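Local coordinates for protein GCN5-related N-acetyltransferase (Kribbella flavida, PDB 4MY0) that binds acetyl coenzyme A and probably transfers its acetyl group to amine substrates, possibly aminoglycosides, as a member of the GCN5-related N-acetyltransferase family, at residues A147-S152 and V267-D272; D220-V225 and T252-L257; Y141-Q146 and K273-Q278; G155-V160 and S232-R237. One frame throughout, in Å; residues are numbered along the deposited sequence.

Contact 1: residues A147-S152 and V267-D272; sequences AADLRS and VEHEAD. With ACO (acetyl coenzyme *a), chain P.
Asp149 reaches out of the short helix 147-151 and holds two successive backbone N-H groups, those of Glu268 and His269 in the loop 267-272; its carboxylate thereby ties the helix following strand 135-146 to the loop leading into strand 274-284 of the second GNAT domain. Each carboxylate oxygen takes one donor. Glu268 N meets OD1 of Asp149 at 3.2 Å, on the syn lone pair, whereas His269 N comes to OD2 of Asp149 at 2.6 Å, also on the syn side but 20° out of the carboxylate plane; the latter bond is the straighter, 165° at the hydrogen. With CG turned anti to the backbone N (chi1 -168°), the carboxylate projects from the helix to the loop. Two anchored oxygens fix its rotation, and the amide donors would be expected to favour its charged form.

The imidazole of His269 turns an edge to the same group, CD2 lying 3.4 Å from Asp149 OD2. Beside these polar bonds, Leu150 sends its CD2 branch against CG1 of Val267 at 3.5 Å, a tight methyl contact in a buried setting. Loop residues Glu268 and Val267 also bond through their carbonyls to Thr126 and Arg130 of the second subunit.

Arg151 leads away from the loop to an acetyl coenzyme A that is also bound by Ser248 and by backbone amides of the third subunit. Its extended chain lays one guanidinium face over the adenine, offset toward the rim, while NH1 of Arg151 donates to the ribose oxygen O2B at 3.3 Å.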
# COMPACT_ATOMS: atom_id res chain seq x y z
N ALA C 147 16.09 12.65 -9.88
CA ALA C 147 17.50 13.01 -9.70
C ALA C 147 18.30 13.00 -11.01
O ALA C 147 19.17 13.85 -11.21
CB ALA C 147 18.14 12.09 -8.66
N ALA C 148 18.02 12.05 -11.89
CA ALA C 148 18.80 11.93 -13.14
C ALA C 148 18.62 13.17 -14.01
O ALA C 148 19.48 13.53 -14.80
CB ALA C 148 18.41 10.67 -13.92
N ASP C 149 17.46 13.82 -13.86
CA ASP C 149 17.15 15.03 -14.60
C ASP C 149 18.01 16.20 -14.10
O ASP C 149 18.59 16.95 -14.90
CB ASP C 149 15.66 15.33 -14.40
CG ASP C 149 15.13 16.39 -15.34
OD1 ASP C 149 15.95 17.06 -16.03
OD2 ASP C 149 13.89 16.55 -15.38
N LEU C 150 18.09 16.35 -12.78
CA LEU C 150 18.90 17.39 -12.16
C LEU C 150 20.38 17.21 -12.50
O LEU C 150 21.12 18.18 -12.72
CB LEU C 150 18.72 17.32 -10.65
CG LEU C 150 17.29 17.60 -10.19
CD1 LEU C 150 17.21 17.57 -8.68
CD2 LEU C 150 16.83 18.93 -10.71
N ARG C 151 20.79 15.95 -12.57
CA ARG C 151 22.18 15.60 -12.75
C ARG C 151 22.74 16.16 -14.06
O ARG C 151 23.93 16.48 -14.15
CB ARG C 151 22.34 14.08 -12.73
CG ARG C 151 23.77 13.63 -12.92
CD ARG C 151 23.91 12.13 -12.99
NE ARG C 151 25.27 11.85 -13.40
CZ ARG C 151 25.64 11.69 -14.66
NH1 ARG C 151 26.91 11.49 -14.96
NH2 ARG C 151 24.72 11.75 -15.61
N SER C 152 21.89 16.29 -15.07
CA SER C 152 22.37 16.73 -16.38
C SER C 152 22.13 18.21 -16.67
O SER C 152 22.16 18.61 -17.83
CB SER C 152 21.73 15.89 -17.49
OG SER C 152 20.33 16.04 -17.46
N VAL C 267 14.33 22.15 -15.52
CA VAL C 267 14.33 20.69 -15.62
C VAL C 267 13.41 20.17 -16.71
O VAL C 267 12.36 20.75 -16.98
CB VAL C 267 13.98 20.00 -14.29
CG1 VAL C 267 14.96 20.40 -13.24
CG2 VAL C 267 12.57 20.36 -13.86
N GLU C 268 13.82 19.06 -17.33
CA GLU C 268 13.03 18.45 -18.39
C GLU C 268 11.70 17.89 -17.88
O GLU C 268 10.64 18.23 -18.40
CB GLU C 268 13.83 17.33 -19.08
CG GLU C 268 12.95 16.44 -19.97
CD GLU C 268 13.73 15.41 -20.76
OE1 GLU C 268 13.11 14.44 -21.26
OE2 GLU C 268 14.97 15.58 -20.89
N HIS C 269 11.76 17.04 -16.86
CA HIS C 269 10.55 16.42 -16.34
C HIS C 269 9.99 17.28 -15.24
O HIS C 269 10.71 17.68 -14.32
CB HIS C 269 10.87 15.01 -15.84
CG HIS C 269 11.45 14.13 -16.90
ND1 HIS C 269 10.68 13.35 -17.73
CD2 HIS C 269 12.74 13.92 -17.28
CE1 HIS C 269 11.46 12.69 -18.57
NE2 HIS C 269 12.71 13.02 -18.32
N GLU C 270 8.70 17.61 -15.32
CA GLU C 270 8.15 18.52 -14.33
C GLU C 270 7.99 17.78 -13.00
O GLU C 270 8.00 16.55 -12.97
CB GLU C 270 6.84 19.18 -14.81
CG GLU C 270 5.58 18.35 -14.68
CD GLU C 270 4.32 19.13 -15.08
OE1 GLU C 270 3.71 19.78 -14.19
OE2 GLU C 270 3.94 19.09 -16.27
N ALA C 271 7.91 18.53 -11.92
CA ALA C 271 7.79 17.96 -10.58
C ALA C 271 6.61 17.00 -10.53
O ALA C 271 5.66 17.14 -11.30
CB ALA C 271 7.62 19.07 -9.57
N ASP C 272 6.68 15.99 -9.67
CA ASP C 272 5.57 15.04 -9.52
C ASP C 272 4.29 15.84 -9.24
O ASP C 272 4.34 16.88 -8.56
CB ASP C 272 5.88 14.08 -8.37
CG ASP C 272 4.97 12.86 -8.33
OD1 ASP C 272 5.50 11.75 -8.11
OD2 ASP C 272 3.73 12.99 -8.49
N1A ACO P . 24.23 8.15 -14.48
C2A ACO P . 24.68 7.99 -15.74
N3A ACO P . 25.99 8.08 -16.07
C4A ACO P . 26.92 8.34 -15.13
C5A ACO P . 26.50 8.53 -13.73
C6A ACO P . 25.05 8.42 -13.44
N6A ACO P . 24.59 8.58 -12.17
N7A ACO P . 27.62 8.78 -13.02
C8A ACO P . 28.67 8.75 -13.88
N9A ACO P . 28.25 8.49 -15.13
C1B ACO P . 29.09 8.37 -16.34
C2B ACO P . 29.66 9.70 -16.78
O2B ACO P . 28.71 10.48 -17.53
C3B ACO P . 30.81 9.23 -17.64
O3B ACO P . 30.29 8.77 -18.88
P3B ACO P . 30.33 9.65 -20.22
O7A ACO P . 29.88 11.03 -19.78
O8A ACO P . 31.79 9.57 -20.62
O9A ACO P . 29.39 8.94 -21.16
C4B ACO P . 31.32 7.98 -16.94
O4B ACO P . 30.24 7.56 -16.09
C5B ACO P . 32.57 8.23 -16.10
O5B ACO P . 32.34 9.42 -15.33
P1A ACO P . 33.26 9.87 -14.08
O1A ACO P . 34.60 9.17 -14.12
O2A ACO P . 33.12 11.36 -14.03
O3A ACO P . 32.44 9.17 -12.88
P2A ACO P . 32.23 9.80 -11.42
O4A ACO P . 33.55 10.39 -10.98
O5A ACO P . 31.01 10.67 -11.46
O6A ACO P . 31.95 8.48 -10.51
CBP ACO P . 30.19 7.29 -9.37
CCP ACO P . 30.80 7.67 -10.71
CDP ACO P . 31.16 6.43 -8.56
CEP ACO P . 28.91 6.51 -9.63
CAP ACO P . 29.91 8.61 -8.64
OAP ACO P . 29.11 9.45 -9.49
C9P ACO P . 29.29 8.41 -7.29
O9P ACO P . 30.01 8.40 -6.30
N8P ACO P . 27.95 8.27 -7.21
C7P ACO P . 27.23 8.09 -5.96
C6P ACO P . 27.62 6.81 -5.23
C5P ACO P . 27.54 5.61 -6.15
O5P ACO P . 26.57 5.44 -6.87
N4P ACO P . 28.57 4.77 -6.12
C3P ACO P . 28.38 3.34 -6.34
C2P ACO P . 28.91 2.88 -7.69
S1P ACO P . 28.87 1.11 -7.79

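Contact 2: residues D220-V225 and T252-L257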
# COMPACT_ATOMS: atom_id res chain seq x y z
N ASP C 220 15.00 8.94 3.62
CA ASP C 220 14.53 7.57 3.32
C ASP C 220 14.89 7.07 1.93
O ASP C 220 14.01 6.67 1.17
CB ASP C 220 13.01 7.46 3.46
CG ASP C 220 12.53 7.83 4.83
OD1 ASP C 220 12.81 7.07 5.79
OD2 ASP C 220 11.85 8.88 4.95
N GLY C 221 16.17 7.11 1.58
CA GLY C 221 16.59 6.60 0.28
C GLY C 221 16.56 7.66 -0.81
O GLY C 221 17.19 7.49 -1.85
N ASP C 222 15.81 8.74 -0.59
CA ASP C 222 15.88 9.86 -1.53
C ASP C 222 16.68 11.02 -0.94
O ASP C 222 17.10 10.99 0.22
CB ASP C 222 14.48 10.32 -1.91
CG ASP C 222 13.72 9.24 -2.68
OD1 ASP C 222 14.30 8.63 -3.62
OD2 ASP C 222 12.54 9.00 -2.33
N LEU C 223 16.88 12.06 -1.75
CA LEU C 223 17.55 13.26 -1.26
C LEU C 223 16.51 14.36 -1.08
O LEU C 223 15.47 14.40 -1.78
CB LEU C 223 18.65 13.70 -2.21
CG LEU C 223 19.83 12.73 -2.34
CD1 LEU C 223 20.72 13.15 -3.49
CD2 LEU C 223 20.62 12.69 -1.04
N GLN C 224 16.76 15.22 -0.12
CA GLN C 224 15.86 16.32 0.16
C GLN C 224 16.68 17.61 0.20
O GLN C 224 17.66 17.70 0.93
CB GLN C 224 15.17 16.12 1.50
CG GLN C 224 14.46 17.37 1.98
CD GLN C 224 13.92 17.21 3.38
OE1 GLN C 224 13.04 16.39 3.62
NE2 GLN C 224 14.45 18.00 4.32
N VAL C 225 16.27 18.60 -0.58
CA VAL C 225 16.93 19.90 -0.58
C VAL C 225 16.22 20.79 0.44
O VAL C 225 15.02 21.02 0.32
CB VAL C 225 16.90 20.52 -1.98
CG1 VAL C 225 17.40 21.96 -1.96
CG2 VAL C 225 17.73 19.66 -2.95
N THR C 252 15.01 9.93 -6.55
CA THR C 252 14.16 11.10 -6.36
C THR C 252 14.80 12.17 -5.48
O THR C 252 15.45 11.87 -4.47
CB THR C 252 12.81 10.65 -5.76
OG1 THR C 252 12.16 9.77 -6.69
CG2 THR C 252 11.90 11.85 -5.46
N VAL C 253 14.62 13.43 -5.86
CA VAL C 253 15.02 14.56 -5.03
C VAL C 253 13.81 15.38 -4.62
O VAL C 253 13.13 15.94 -5.48
CB VAL C 253 15.97 15.50 -5.78
CG1 VAL C 253 16.28 16.72 -4.90
CG2 VAL C 253 17.26 14.78 -6.17
N HIS C 254 13.53 15.45 -3.32
CA HIS C 254 12.45 16.32 -2.86
C HIS C 254 13.06 17.70 -2.59
O HIS C 254 14.22 17.80 -2.15
CB HIS C 254 11.83 15.76 -1.58
CG HIS C 254 11.34 14.34 -1.70
ND1 HIS C 254 10.32 13.97 -2.55
CD2 HIS C 254 11.72 13.21 -1.05
CE1 HIS C 254 10.10 12.67 -2.43
NE2 HIS C 254 10.94 12.19 -1.53
N ALA C 255 12.31 18.77 -2.86
CA ALA C 255 12.85 20.10 -2.58
C ALA C 255 11.81 21.03 -1.97
O ALA C 255 10.65 21.08 -2.41
CB ALA C 255 13.44 20.72 -3.83
N TYR C 256 12.25 21.75 -0.95
CA TYR C 256 11.46 22.84 -0.41
C TYR C 256 11.83 24.10 -1.17
O TYR C 256 13.00 24.53 -1.18
CB TYR C 256 11.71 23.00 1.08
CG TYR C 256 11.08 21.87 1.86
CD1 TYR C 256 9.72 21.88 2.14
CD2 TYR C 256 11.84 20.77 2.28
CE1 TYR C 256 9.12 20.85 2.83
CE2 TYR C 256 11.24 19.73 2.98
CZ TYR C 256 9.88 19.78 3.25
OH TYR C 256 9.27 18.76 3.93
N LEU C 257 10.83 24.68 -1.83
CA LEU C 257 11.00 25.90 -2.61
C LEU C 257 9.66 26.47 -3.05
O LEU C 257 8.63 25.80 -2.98
CB LEU C 257 11.89 25.64 -3.83
CG LEU C 257 11.92 24.27 -4.51
CD1 LEU C 257 10.73 24.07 -5.40
CD2 LEU C 257 13.21 24.20 -5.30
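Asp222 meets Thr252 just ahead of the parallel ladder between strand 222-230 and strand 252-256, the two strands of a beta-alpha-beta unit whose connecting helix is 233-244. Its CB sits 3.1 Å from Thr252 O, and OD1 of Asp222 accepts a weak, bent bond from Thr252 N, 3.3 Å long. The carboxylate stands nearly upright to the His254 ring, their planes 83° apart, without a hydrogen bond between them; His254 is instead bonded through ND1 to Ser144 OG.

At Leu223 the regular ladder begins. Leu223 N donates to Thr252 O, and Leu223 O receives His254 N at 2.7 Å, so this residue bonds to the neighbours on either side of its partner Val253, as parallel pairing requires. The carbonyl also takes a CA-H...O contact from Val253.

Gln224 lies on the face shared with His254. Its side chain runs extended from a CG anti to the backbone N, bringing the amide carbon to the edge of the Tyr256 ring with the two planes 88° apart; NE2 of Gln224 is held by Asp226.

Val225 turns to the other face, where Trp240 and Val243 of helix 233-244 cover it. There CG2 of Val225 meets CG1 of Val253 at 3.8 Å, and CB of Val225 rests beside the Ala255 methyl. Val225 N bonds to His254 O, and the ladder closes with Tyr256 N donating to Val225 O at 3.1 Å, almost straight at 178°.

Contact 3: residues Y141-Q146 and K273-Q278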
# COMPACT_ATOMS: atom_id res chain seq x y z
N TYR C 141 5.99 24.63 0.49
CA TYR C 141 5.76 23.68 -0.59
C TYR C 141 6.90 22.68 -0.66
O TYR C 141 8.07 23.06 -0.55
CB TYR C 141 5.71 24.39 -1.95
CG TYR C 141 4.64 25.44 -2.12
CD1 TYR C 141 3.40 25.11 -2.67
CD2 TYR C 141 4.88 26.76 -1.79
CE1 TYR C 141 2.43 26.09 -2.86
CE2 TYR C 141 3.92 27.74 -1.97
CZ TYR C 141 2.69 27.40 -2.50
OH TYR C 141 1.74 28.38 -2.67
N ARG C 142 6.57 21.41 -0.89
CA ARG C 142 7.60 20.43 -1.21
C ARG C 142 7.32 19.80 -2.57
O ARG C 142 6.24 19.24 -2.78
CB ARG C 142 7.75 19.33 -0.13
CG ARG C 142 9.11 18.57 -0.25
CD ARG C 142 9.14 17.24 0.53
NE ARG C 142 8.25 16.24 -0.06
CZ ARG C 142 8.25 14.95 0.29
NH1 ARG C 142 9.08 14.53 1.22
NH2 ARG C 142 7.40 14.10 -0.28
N PHE C 143 8.27 19.88 -3.49
CA PHE C 143 8.11 19.26 -4.80
C PHE C 143 9.11 18.12 -4.98
O PHE C 143 10.15 18.09 -4.30
CB PHE C 143 8.27 20.30 -5.91
CG PHE C 143 7.16 21.33 -5.92
CD1 PHE C 143 5.90 21.00 -6.39
CD2 PHE C 143 7.38 22.61 -5.44
CE1 PHE C 143 4.86 21.95 -6.39
CE2 PHE C 143 6.36 23.57 -5.44
CZ PHE C 143 5.10 23.23 -5.91
N SER C 144 8.80 17.17 -5.86
CA SER C 144 9.69 16.03 -6.05
C SER C 144 10.13 15.93 -7.50
O SER C 144 9.30 15.90 -8.42
CB SER C 144 9.01 14.73 -5.60
OG SER C 144 8.52 14.85 -4.27
N PHE C 145 11.44 15.86 -7.71
CA PHE C 145 12.01 15.77 -9.05
C PHE C 145 12.74 14.46 -9.25
O PHE C 145 13.08 13.76 -8.27
CB PHE C 145 12.97 16.94 -9.28
CG PHE C 145 12.35 18.29 -9.04
CD1 PHE C 145 11.73 18.97 -10.08
CD2 PHE C 145 12.36 18.87 -7.78
CE1 PHE C 145 11.13 20.22 -9.86
CE2 PHE C 145 11.77 20.13 -7.55
CZ PHE C 145 11.15 20.80 -8.59
N GLN C 146 13.01 14.11 -10.50
CA GLN C 146 13.85 12.95 -10.80
C GLN C 146 15.31 13.38 -10.68
O GLN C 146 15.73 14.37 -11.29
CB GLN C 146 13.57 12.42 -12.21
CG GLN C 146 12.09 12.26 -12.54
CD GLN C 146 11.85 11.69 -13.94
OE1 GLN C 146 12.73 11.05 -14.53
NE2 GLN C 146 10.65 11.91 -14.47
N LYS C 273 3.16 15.39 -9.79
CA LYS C 273 1.87 16.01 -9.53
C LYS C 273 1.63 16.07 -8.02
O LYS C 273 1.11 17.06 -7.48
CB LYS C 273 0.76 15.19 -10.24
CG LYS C 273 -0.67 15.67 -9.97
CD LYS C 273 -1.70 15.02 -10.92
CE LYS C 273 -2.03 13.59 -10.54
NZ LYS C 273 -3.09 12.99 -11.43
N GLN C 274 2.01 15.00 -7.33
CA GLN C 274 1.80 14.89 -5.89
C GLN C 274 2.82 15.73 -5.14
O GLN C 274 4.01 15.45 -5.18
CB GLN C 274 1.89 13.42 -5.46
CG GLN C 274 0.82 12.58 -6.16
CD GLN C 274 0.66 11.19 -5.58
OE1 GLN C 274 1.43 10.78 -4.72
NE2 GLN C 274 -0.34 10.46 -6.05
N ALA C 275 2.33 16.77 -4.48
CA ALA C 275 3.20 17.70 -3.74
C ALA C 275 2.68 17.88 -2.33
O ALA C 275 1.55 17.49 -2.01
CB ALA C 275 3.26 19.05 -4.45
N HIS C 276 3.51 18.47 -1.47
CA HIS C 276 3.10 18.82 -0.12
C HIS C 276 2.86 20.31 -0.09
O HIS C 276 3.70 21.07 -0.57
CB HIS C 276 4.20 18.49 0.90
CG HIS C 276 4.39 17.02 1.14
ND1 HIS C 276 5.36 16.53 1.98
CD2 HIS C 276 3.73 15.95 0.65
CE1 HIS C 276 5.29 15.21 2.01
NE2 HIS C 276 4.30 14.83 1.20
N VAL C 277 1.72 20.71 0.46
CA VAL C 277 1.39 22.11 0.62
C VAL C 277 0.94 22.27 2.07
O VAL C 277 -0.10 21.73 2.45
CB VAL C 277 0.26 22.54 -0.35
CG1 VAL C 277 -0.03 24.03 -0.20
CG2 VAL C 277 0.65 22.22 -1.80
N GLN C 278 1.76 22.94 2.90
CA GLN C 278 1.41 23.21 4.30
C GLN C 278 1.13 24.70 4.41
O GLN C 278 1.58 25.46 3.56
CB GLN C 278 2.56 22.86 5.25
CG GLN C 278 2.88 21.38 5.33
CD GLN C 278 4.16 21.11 6.08
OE1 GLN C 278 5.24 21.53 5.65
NE2 GLN C 278 4.06 20.41 7.20
O HOH W 1 5.95 17.00 -6.23
O HOH W 2 6.04 13.50 -4.29
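Arg142 and His276 make the tight part of this contact, lying side by side and pointing the same way from neighbouring strands. The guanidinium of Arg142 rests flat on the imidazole, centres 3.9 Å apart and planes inclined by 10°. The overlap is offset: CE1 of His276 sits over the rim of the guanidinium, 3.3 Å from NH2 of Arg142. A bend at chi3 (68°) in the otherwise extended arginine chain folds its end over the ring. At the base of the two side chains, the backbones exchange two hydrogen bonds, Arg142 N to His276 O at 2.9 Å and His276 N to Arg142 O at 3.1 Å, which defines a hydrogen-bonded antiparallel pair.

Strands 135-146 and 274-284 are thus sheet neighbours, and the sheet runs on into the second subunit, where a strand of that chain pairs antiparallel with Gln274, Ala275 and His276. On the face of Tyr141 and Val277 the contacts across the strands are between carbons, and the residues are buried: the Tyr141 ring approaches Val277 CG2 obliquely, and the Ala275 methyl lies 3.8 Å from CD1 of Phe143, whose ring is also met edge-to-face by His264.

Toward Ser144 the direct pairing gives way to water. Water 1 replaces a direct backbone link, accepting from Ser144 N and donating to Gln274 O; water 2 donates to that same carbonyl at 3.0 Å while lying 2.8 Å from OG of Ser144, the hydroxyl that His254 also uses.

Contact 4: residues G155-V160 and S232-R237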
# COMPACT_ATOMS: atom_id res chain seq x y z
N GLY C 155 26.56 23.32 -16.06
CA GLY C 155 27.27 24.26 -15.21
C GLY C 155 28.54 23.69 -14.62
O GLY C 155 28.90 24.00 -13.48
N ARG C 156 29.24 22.85 -15.39
CA ARG C 156 30.49 22.23 -14.95
C ARG C 156 31.60 23.25 -14.72
O ARG C 156 32.55 23.00 -13.98
CB ARG C 156 30.96 21.19 -15.97
CG ARG C 156 29.98 20.05 -16.20
CD ARG C 156 30.49 18.74 -15.61
NE ARG C 156 29.70 17.60 -16.09
CZ ARG C 156 29.92 16.99 -17.25
NH1 ARG C 156 29.16 15.96 -17.61
NH2 ARG C 156 30.89 17.41 -18.06
N GLU C 157 31.48 24.41 -15.36
CA GLU C 157 32.49 25.46 -15.30
C GLU C 157 32.42 26.28 -14.01
O GLU C 157 33.30 27.10 -13.72
CB GLU C 157 32.37 26.38 -16.53
CG GLU C 157 31.11 27.27 -16.56
CD GLU C 157 29.81 26.51 -16.82
OE1 GLU C 157 28.75 27.16 -16.96
OE2 GLU C 157 29.84 25.27 -16.89
N VAL C 158 31.37 26.06 -13.22
CA VAL C 158 31.20 26.81 -11.98
C VAL C 158 31.93 26.14 -10.82
O VAL C 158 31.71 24.96 -10.53
CB VAL C 158 29.72 26.97 -11.60
CG1 VAL C 158 29.56 27.80 -10.33
CG2 VAL C 158 28.95 27.59 -12.75
N ALA C 159 32.80 26.89 -10.15
CA ALA C 159 33.47 26.42 -8.94
C ALA C 159 32.44 26.22 -7.81
O ALA C 159 31.74 27.16 -7.43
CB ALA C 159 34.57 27.40 -8.50
N VAL C 160 32.35 24.99 -7.32
CA VAL C 160 31.46 24.64 -6.22
C VAL C 160 32.29 23.91 -5.18
O VAL C 160 32.96 22.94 -5.51
CB VAL C 160 30.35 23.68 -6.69
CG1 VAL C 160 29.53 23.22 -5.50
CG2 VAL C 160 29.47 24.35 -7.71
N SER C 232 22.71 33.22 -10.51
CA SER C 232 22.94 33.12 -11.95
C SER C 232 22.54 31.75 -12.48
O SER C 232 22.48 30.78 -11.74
CB SER C 232 24.40 33.39 -12.30
OG SER C 232 25.21 32.28 -11.95
N GLU C 233 22.27 31.69 -13.79
CA GLU C 233 21.83 30.45 -14.41
C GLU C 233 22.88 29.35 -14.27
O GLU C 233 22.57 28.25 -13.83
CB GLU C 233 21.50 30.68 -15.88
CG GLU C 233 20.85 29.50 -16.58
CD GLU C 233 20.86 29.65 -18.10
OE1 GLU C 233 20.48 28.68 -18.79
OE2 GLU C 233 21.25 30.74 -18.58
N ALA C 234 24.12 29.66 -14.64
CA ALA C 234 25.21 28.70 -14.50
C ALA C 234 25.32 28.13 -13.08
O ALA C 234 25.53 26.93 -12.90
CB ALA C 234 26.53 29.34 -14.93
N THR C 235 25.17 28.98 -12.07
CA THR C 235 25.29 28.51 -10.69
C THR C 235 24.11 27.64 -10.29
O THR C 235 24.28 26.64 -9.60
CB THR C 235 25.44 29.69 -9.73
OG1 THR C 235 26.65 30.38 -10.02
CG2 THR C 235 25.48 29.22 -8.29
N ALA C 236 22.90 28.02 -10.71
CA ALA C 236 21.73 27.20 -10.41
C ALA C 236 21.91 25.80 -11.00
O ALA C 236 21.68 24.79 -10.32
CB ALA C 236 20.45 27.85 -10.93
N ARG C 237 22.34 25.74 -12.25
CA ARG C 237 22.54 24.45 -12.90
C ARG C 237 23.56 23.62 -12.13
O ARG C 237 23.32 22.45 -11.84
CB ARG C 237 22.96 24.65 -14.36
CG ARG C 237 21.86 25.24 -15.23
CD ARG C 237 22.36 25.47 -16.68
NE ARG C 237 21.27 25.86 -17.57
CZ ARG C 237 20.41 25.00 -18.12
NH1 ARG C 237 20.50 23.70 -17.86
NH2 ARG C 237 19.45 25.43 -18.92
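This is a surface contact made by van der Waals packing, in which the loop between helix 147-151 and strand 161-162 lies against the first turn of helix 233-244. No hydrogen bond crosses it. Val158 makes the largest share of the contact on the loop side: it points at the helix and divides its two methyls between Ala234 and Thr235. CG2 of Val158, anti to its own carbonyl carbon, comes within 3.5 Å of Ala234 O and 3.7 Å of Ala234 CB, while CG1, anti to the backbone N (chi1 -178°), reaches OG1 of Thr235 at 3.9 Å. The valine and threonine side chains cross at about a right angle. Beyond them, Ala209 of strand 205-209 touches both.

Gly155 passes close to the helix, its CA 3.9 Å from Ala234 O, with a positive phi (65°) that favours glycine. At the exposed margin, Glu157 bends back so that OE1 lies against the Ala234 methyl.

The helix has its own polar ties. Arg237 NE forms a salt bridge with Glu233 OE1 at 3.2 Å, the acceptor lying in the guanidinium plane, and NH1 of Arg237 bonds to Leu153 O. Asp211 bonds to the hydroxyls of Ser232 and Thr235. A type I beta turn, closed by Val158 N to Gly155 O, here packs on a helix start with a serine N-cap, where Ser232 OG accepts a weak bond from Thr235 N.

Overall arrangement
Contacts 1 and 3 are buried, contact 2 is partly so, and contact 4 lies at the surface. Contacts 2 and 3 share a sheet: strand 135-146 of contact 3 pairs on one edge with 252-256 of contact 2, through Ala255 N to Phe143 O, and on the other with 274-284. Their ladders differ, parallel in contact 2 and antiparallel, partly water-bridged, in contact 3. Contact 1 continues from strand 135-146 into its following helix, swapping backbone pairing for carboxylate-to-amide hydrogen bonds; its Leu150 and Ala147 pack on Val253 of contact 2. Contact 4 meets the crossover helix of contact 2's unit by van der Waals contact alone.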